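Local atomic coordinates of Lmo2125 protein (PDB entry 5TU0), a protein that binds maltose and, as a lipoprotein of the bacterial solute-binding protein 1 family, probably delivers it to a membrane transporter for uptake. Residues I72-L86 and Q99-A111. The protein carries 2 engineered substitutions. Sequence-based numbering, arbitrary orientation. Where two conformers were deposited one is given.
Sequences IGSLGQQGHLAEVKL and QVTIDDKIYGAPA
V84 N donates to I106 O (2.9 Å, 161° at the hydrogen), the single backbone hydrogen bond between 72-86 and 99-111, and E83 CA adds a C-H...O contact to the same carbonyl. Beside this bond, Y107 lies between the end of helix 69-77 and the extended chain that follows it. G76 CA sits over the centre of one ring face, 3.5 Å from the centroid, a CH-pi contact that needs the bare backbone of glycine, whereas A82 O approaches the ring edge. With CG1 of I72 beside the backbone N (chi1 -67°), CG2 stands anti to that N and reaches Y107 CB at 3.6 Å. At the surface, E83 CG packs against Y107 CE1, and one water joins E83 OE2 to Y107 OH. The I102-K105 type I' turn of the β-hairpin meets the helix through Q77, whose NE2 bonds D103 OD2 on its syn side (3.0 Å), while its amide carbon rests on I102 CD1. L86 CD2 touches I106 CG2 and P110 CD. A Schellman motif at G79, with its positive phi, turns the chain out of the helix. Within this lobe of the solute-binding protein, I72 and L81 pack on V277 of strand 272-278, while V84 and A109 meet L292 of helix 285-295.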
loop_
_atom_site.group_PDB
_atom_site.type_symbol
_atom_site.label_atom_id
_atom_site.label_comp_id
_atom_site.label_asym_id
_atom_site.label_seq_id
_atom_site.Cartn_x
_atom_site.Cartn_y
_atom_site.Cartn_z
ATOM N N ILE A 72 -3.884 -9.371 7.222
ATOM C CA ILE A 72 -5.185 -9.857 7.724
ATOM C C ILE A 72 -5.438 -11.323 7.421
ATOM O O ILE A 72 -5.821 -12.084 8.306
ATOM C CB ILE A 72 -6.345 -8.966 7.242
ATOM C CG1 ILE A 72 -6.209 -7.588 7.891
ATOM C CG2 ILE A 72 -7.695 -9.592 7.598
ATOM C CD1 ILE A 72 -7.222 -6.543 7.448
ATOM N N GLY A 73 -5.199 -11.721 6.181
ATOM C CA GLY A 73 -5.368 -13.115 5.775
ATOM C C GLY A 73 -4.523 -14.052 6.615
ATOM O O GLY A 73 -5.016 -15.061 7.143
ATOM N N SER A 74 -3.257 -13.705 6.768
ATOM C CA SER A 74 -2.343 -14.534 7.560
ATOM C C SER A 74 -2.750 -14.660 9.036
ATOM O O SER A 74 -2.656 -15.741 9.620
ATOM C CB SER A 74 -0.927 -13.981 7.488
ATOM O OG SER A 74 -0.104 -14.682 8.390
ATOM N N LEU A 75 -3.177 -13.553 9.645
ATOM C CA LEU A 75 -3.568 -13.594 11.042
ATOM C C LEU A 75 -4.854 -14.403 11.182
ATOM O O LEU A 75 -5.076 -15.067 12.195
ATOM C CB LEU A 75 -3.728 -12.183 11.618
ATOM C CG LEU A 75 -2.404 -11.409 11.726
ATOM C CD1 LEU A 75 -2.638 -9.923 11.900
ATOM C CD2 LEU A 75 -1.548 -11.962 12.850
ATOM N N GLY A 76 -5.706 -14.335 10.166
ATOM C CA GLY A 76 -6.951 -15.108 10.186
ATOM C C GLY A 76 -6.677 -16.596 10.065
ATOM O O GLY A 76 -7.244 -17.394 10.808
ATOM N N GLN A 77 -5.817 -16.973 9.119
ATOM C CA GLN A 77 -5.453 -18.385 8.933
ATOM C C GLN A 77 -4.809 -18.999 10.167
ATOM O O GLN A 77 -5.069 -20.159 10.505
ATOM C CB GLN A 77 -4.478 -18.554 7.763
ATOM C CG GLN A 77 -5.100 -18.413 6.403
ATOM C CD GLN A 77 -4.094 -18.696 5.288
ATOM O OE1 GLN A 77 -2.933 -18.241 5.329
ATOM N NE2 GLN A 77 -4.539 -19.423 4.281
ATOM N N GLN A 78 -3.972 -18.211 10.835
ATOM C CA GLN A 78 -3.271 -18.654 12.039
ATOM C C GLN A 78 -4.174 -18.767 13.265
ATOM O O GLN A 78 -3.718 -19.194 14.306
ATOM C CB GLN A 78 -2.113 -17.715 12.356
ATOM C CG GLN A 78 -0.966 -17.779 11.354
ATOM C CD GLN A 78 0.072 -16.707 11.618
ATOM O OE1 GLN A 78 -0.083 -15.887 12.526
ATOM N NE2 GLN A 78 1.130 -16.700 10.824
ATOM N N GLY A 79 -5.435 -18.358 13.148
ATOM C CA GLY A 79 -6.387 -18.469 14.249
ATOM C C GLY A 79 -6.424 -17.317 15.236
ATOM O O GLY A 79 -7.088 -17.422 16.275
ATOM N N HIS A 80 -5.764 -16.200 14.919
ATOM C CA HIS A 80 -5.716 -15.054 15.850
ATOM C C HIS A 80 -6.852 -14.029 15.682
ATOM O O HIS A 80 -7.116 -13.239 16.593
ATOM C CB HIS A 80 -4.359 -14.354 15.734
ATOM C CG HIS A 80 -3.188 -15.274 15.908
ATOM N ND1 HIS A 80 -3.013 -16.056 17.029
ATOM C CD2 HIS A 80 -2.118 -15.512 15.114
ATOM C CE1 HIS A 80 -1.897 -16.748 16.913
ATOM N NE2 HIS A 80 -1.332 -16.432 15.761
ATOM N N LEU A 81 -7.503 -14.013 14.516
ATOM C CA LEU A 81 -8.617 -13.091 14.255
ATOM C C LEU A 81 -9.929 -13.843 14.074
ATOM O O LEU A 81 -9.958 -14.914 13.498
ATOM C CB LEU A 81 -8.361 -12.275 12.986
ATOM C CG LEU A 81 -7.069 -11.459 12.979
ATOM C CD1 LEU A 81 -6.928 -10.731 11.664
ATOM C CD2 LEU A 81 -7.038 -10.490 14.144
ATOM N N ALA A 82 -11.014 -13.250 14.540
ATOM C CA ALA A 82 -12.340 -13.828 14.375
ATOM C C ALA A 82 -12.872 -13.570 12.965
ATOM O O ALA A 82 -12.574 -12.539 12.383
ATOM C CB ALA A 82 -13.295 -13.185 15.375
ATOM N N GLU A 83 -13.685 -14.480 12.439
ATOM C CA GLU A 83 -14.397 -14.217 11.186
ATOM C C GLU A 83 -15.452 -13.173 11.516
ATOM O O GLU A 83 -16.085 -13.255 12.573
ATOM C CB GLU A 83 -15.093 -15.461 10.635
ATOM C CG GLU A 83 -14.148 -16.549 10.206
ATOM C CD GLU A 83 -14.884 -17.765 9.673
ATOM O OE1 GLU A 83 -15.845 -17.600 8.888
ATOM O OE2 GLU A 83 -14.486 -18.883 10.045
ATOM N N VAL A 84 -15.615 -12.185 10.638
ATOM C CA VAL A 84 -16.558 -11.079 10.862
ATOM C C VAL A 84 -17.406 -10.846 9.634
ATOM O O VAL A 84 -17.086 -11.340 8.530
ATOM C CB VAL A 84 -15.827 -9.764 11.217
ATOM C CG1 VAL A 84 -15.146 -9.892 12.574
ATOM C CG2 VAL A 84 -14.805 -9.389 10.132
ATOM N N LYS A 85 -18.479 -10.092 9.825
ATOM C CA LYS A 85 -19.382 -9.750 8.728
ATOM C C LYS A 85 -19.133 -8.310 8.329
ATOM O O LYS A 85 -18.663 -7.501 9.144
ATOM C CB LYS A 85 -20.839 -9.922 9.134
ATOM C CG LYS A 85 -21.205 -11.314 9.624
ATOM C CD LYS A 85 -22.689 -11.389 9.952
ATOM C CE LYS A 85 -23.079 -12.735 10.553
ATOM N NZ LYS A 85 -22.774 -13.864 9.631
ATOM N N LEU A 86 -19.451 -7.995 7.072
ATOM C CA LEU A 86 -19.332 -6.635 6.556
ATOM C C LEU A 86 -20.707 -5.974 6.551
ATOM O O LEU A 86 -21.451 -6.062 5.572
ATOM C CB LEU A 86 -18.738 -6.638 5.155
ATOM C CG LEU A 86 -17.365 -7.280 5.026
ATOM C CD1 LEU A 86 -16.911 -7.207 3.577
ATOM C CD2 LEU A 86 -16.361 -6.612 5.948
ATOM N N GLN A 99 -9.776 -7.668 -0.032
ATOM C CA GLN A 99 -8.633 -7.274 0.824
ATOM C C GLN A 99 -8.633 -7.934 2.200
ATOM O O GLN A 99 -7.586 -8.146 2.791
ATOM C CB GLN A 99 -8.668 -5.765 1.090
ATOM C CG GLN A 99 -8.405 -4.870 -0.101
ATOM C CD GLN A 99 -6.935 -4.783 -0.457
ATOM O OE1 GLN A 99 -6.146 -5.648 -0.095
ATOM N NE2 GLN A 99 -6.569 -3.739 -1.165
ATOM N N VAL A 100 -9.825 -8.188 2.722
ATOM C CA VAL A 100 -9.984 -8.756 4.053
ATOM C C VAL A 100 -10.441 -10.215 3.999
ATOM O O VAL A 100 -10.876 -10.763 5.015
ATOM C CB VAL A 100 -11.011 -7.920 4.867
ATOM C CG1 VAL A 100 -10.476 -6.527 5.134
ATOM C CG2 VAL A 100 -12.358 -7.839 4.153
ATOM N N THR A 101 -10.298 -10.846 2.835
ATOM C CA THR A 101 -10.776 -12.201 2.631
ATOM C C THR A 101 -9.651 -13.176 2.246
ATOM O O THR A 101 -8.776 -12.849 1.436
ATOM C CB THR A 101 -11.871 -12.212 1.515
ATOM O OG1 THR A 101 -12.949 -11.321 1.866
ATOM C CG2 THR A 101 -12.425 -13.602 1.283
ATOM N N ILE A 102 -9.679 -14.369 2.838
ATOM C CA ILE A 102 -8.750 -15.449 2.476
ATOM C C ILE A 102 -9.521 -16.758 2.624
ATOM O O ILE A 102 -10.292 -16.900 3.571
ATOM C CB ILE A 102 -7.441 -15.446 3.305
ATOM C CG1 ILE A 102 -6.395 -16.362 2.647
ATOM C CG2 ILE A 102 -7.690 -15.854 4.750
ATOM C CD1 ILE A 102 -5.008 -16.253 3.227
ATOM N N ASP A 103 -9.355 -17.685 1.673
ATOM C CA ASP A 103 -10.083 -18.983 1.706
ATOM C C ASP A 103 -11.607 -18.758 1.846
ATOM O O ASP A 103 -12.276 -19.505 2.563
ATOM C CB ASP A 103 -9.623 -19.859 2.896
ATOM C CG ASP A 103 -8.118 -20.107 2.933
ATOM O OD1 ASP A 103 -7.565 -20.587 1.918
ATOM O OD2 ASP A 103 -7.504 -19.860 4.011
ATOM N N ASP A 104 -12.147 -17.746 1.173
ATOM C CA ASP A 104 -13.583 -17.442 1.261
ATOM C C ASP A 104 -14.063 -17.165 2.695
ATOM O O ASP A 104 -15.217 -17.457 3.028
ATOM C CB ASP A 104 -14.423 -18.564 0.630
ATOM C CG ASP A 104 -14.028 -18.849 -0.810
ATOM O OD1 ASP A 104 -13.528 -17.925 -1.481
ATOM O OD2 ASP A 104 -14.214 -19.989 -1.278
ATOM N N LYS A 105 -13.173 -16.641 3.544
ATOM C CA LYS A 105 -13.533 -16.233 4.921
ATOM C C LYS A 105 -13.112 -14.777 5.146
ATOM O O LYS A 105 -12.035 -14.377 4.714
ATOM C CB LYS A 105 -12.870 -17.153 5.946
ATOM C CG LYS A 105 -13.342 -18.596 5.877
ATOM C CD LYS A 105 -12.728 -19.428 6.985
ATOM C CE LYS A 105 -13.114 -20.895 6.889
ATOM N NZ LYS A 105 -12.510 -21.551 5.685
ATOM N N ILE A 106 -13.968 -13.998 5.814
ATOM C CA ILE A 106 -13.735 -12.570 6.033
ATOM C C ILE A 106 -13.154 -12.345 7.425
ATOM O O ILE A 106 -13.764 -12.755 8.429
ATOM C CB ILE A 106 -15.054 -11.800 5.865
ATOM C CG1 ILE A 106 -15.556 -11.929 4.414
ATOM C CG2 ILE A 106 -14.888 -10.326 6.248
ATOM C CD1 ILE A 106 -17.016 -11.545 4.229
ATOM N N TYR A 107 -11.983 -11.710 7.481
ATOM C CA TYR A 107 -11.285 -11.454 8.754
ATOM C C TYR A 107 -11.085 -9.974 9.169
ATOM O O TYR A 107 -10.342 -9.676 10.106
ATOM C CB TYR A 107 -9.958 -12.195 8.769
ATOM C CG TYR A 107 -10.091 -13.692 8.770
ATOM C CD1 TYR A 107 -10.560 -14.368 9.903
ATOM C CD2 TYR A 107 -9.699 -14.458 7.666
ATOM C CE1 TYR A 107 -10.668 -15.748 9.926
ATOM C CE2 TYR A 107 -9.810 -15.834 7.686
ATOM C CZ TYR A 107 -10.286 -16.474 8.820
ATOM O OH TYR A 107 -10.398 -17.837 8.859
ATOM N N GLY A 108 -11.780 -9.066 8.506
ATOM C CA GLY A 108 -11.720 -7.670 8.854
ATOM C C GLY A 108 -12.692 -6.852 8.070
ATOM O O GLY A 108 -13.335 -7.360 7.147
ATOM N N ALA A 109 -12.800 -5.579 8.446
ATOM C CA ALA A 109 -13.673 -4.627 7.782
ATOM C C ALA A 109 -12.792 -3.511 7.228
ATOM O O ALA A 109 -12.129 -2.816 7.995
ATOM C CB ALA A 109 -14.687 -4.072 8.773
ATOM N N PRO A 110 -12.780 -3.318 5.893
ATOM C CA PRO A 110 -11.932 -2.270 5.307
ATOM C C PRO A 110 -12.239 -0.882 5.831
ATOM O O PRO A 110 -13.422 -0.519 5.950
ATOM C CB PRO A 110 -12.255 -2.337 3.813
ATOM C CG PRO A 110 -12.817 -3.672 3.599
ATOM C CD PRO A 110 -13.450 -4.125 4.864
ATOM N N ALA A 111 -11.177 -0.113 6.102
ATOM C CA ALA A 111 -11.301 1.204 6.679
ATOM C C ALA A 111 -10.532 2.324 5.958
ATOM O O ALA A 111 -11.034 3.455 5.874
ATOM C CB ALA A 111 -10.842 1.132 8.118
HETATM O O HOH W 1 -5.781 -9.807 3.806
HETATM O O HOH W 2 -11.269 -10.039 12.537
HETATM O O HOH W 3 -16.359 -15.304 6.640
HETATM O O HOH W 4 -12.002 -18.985 10.594
#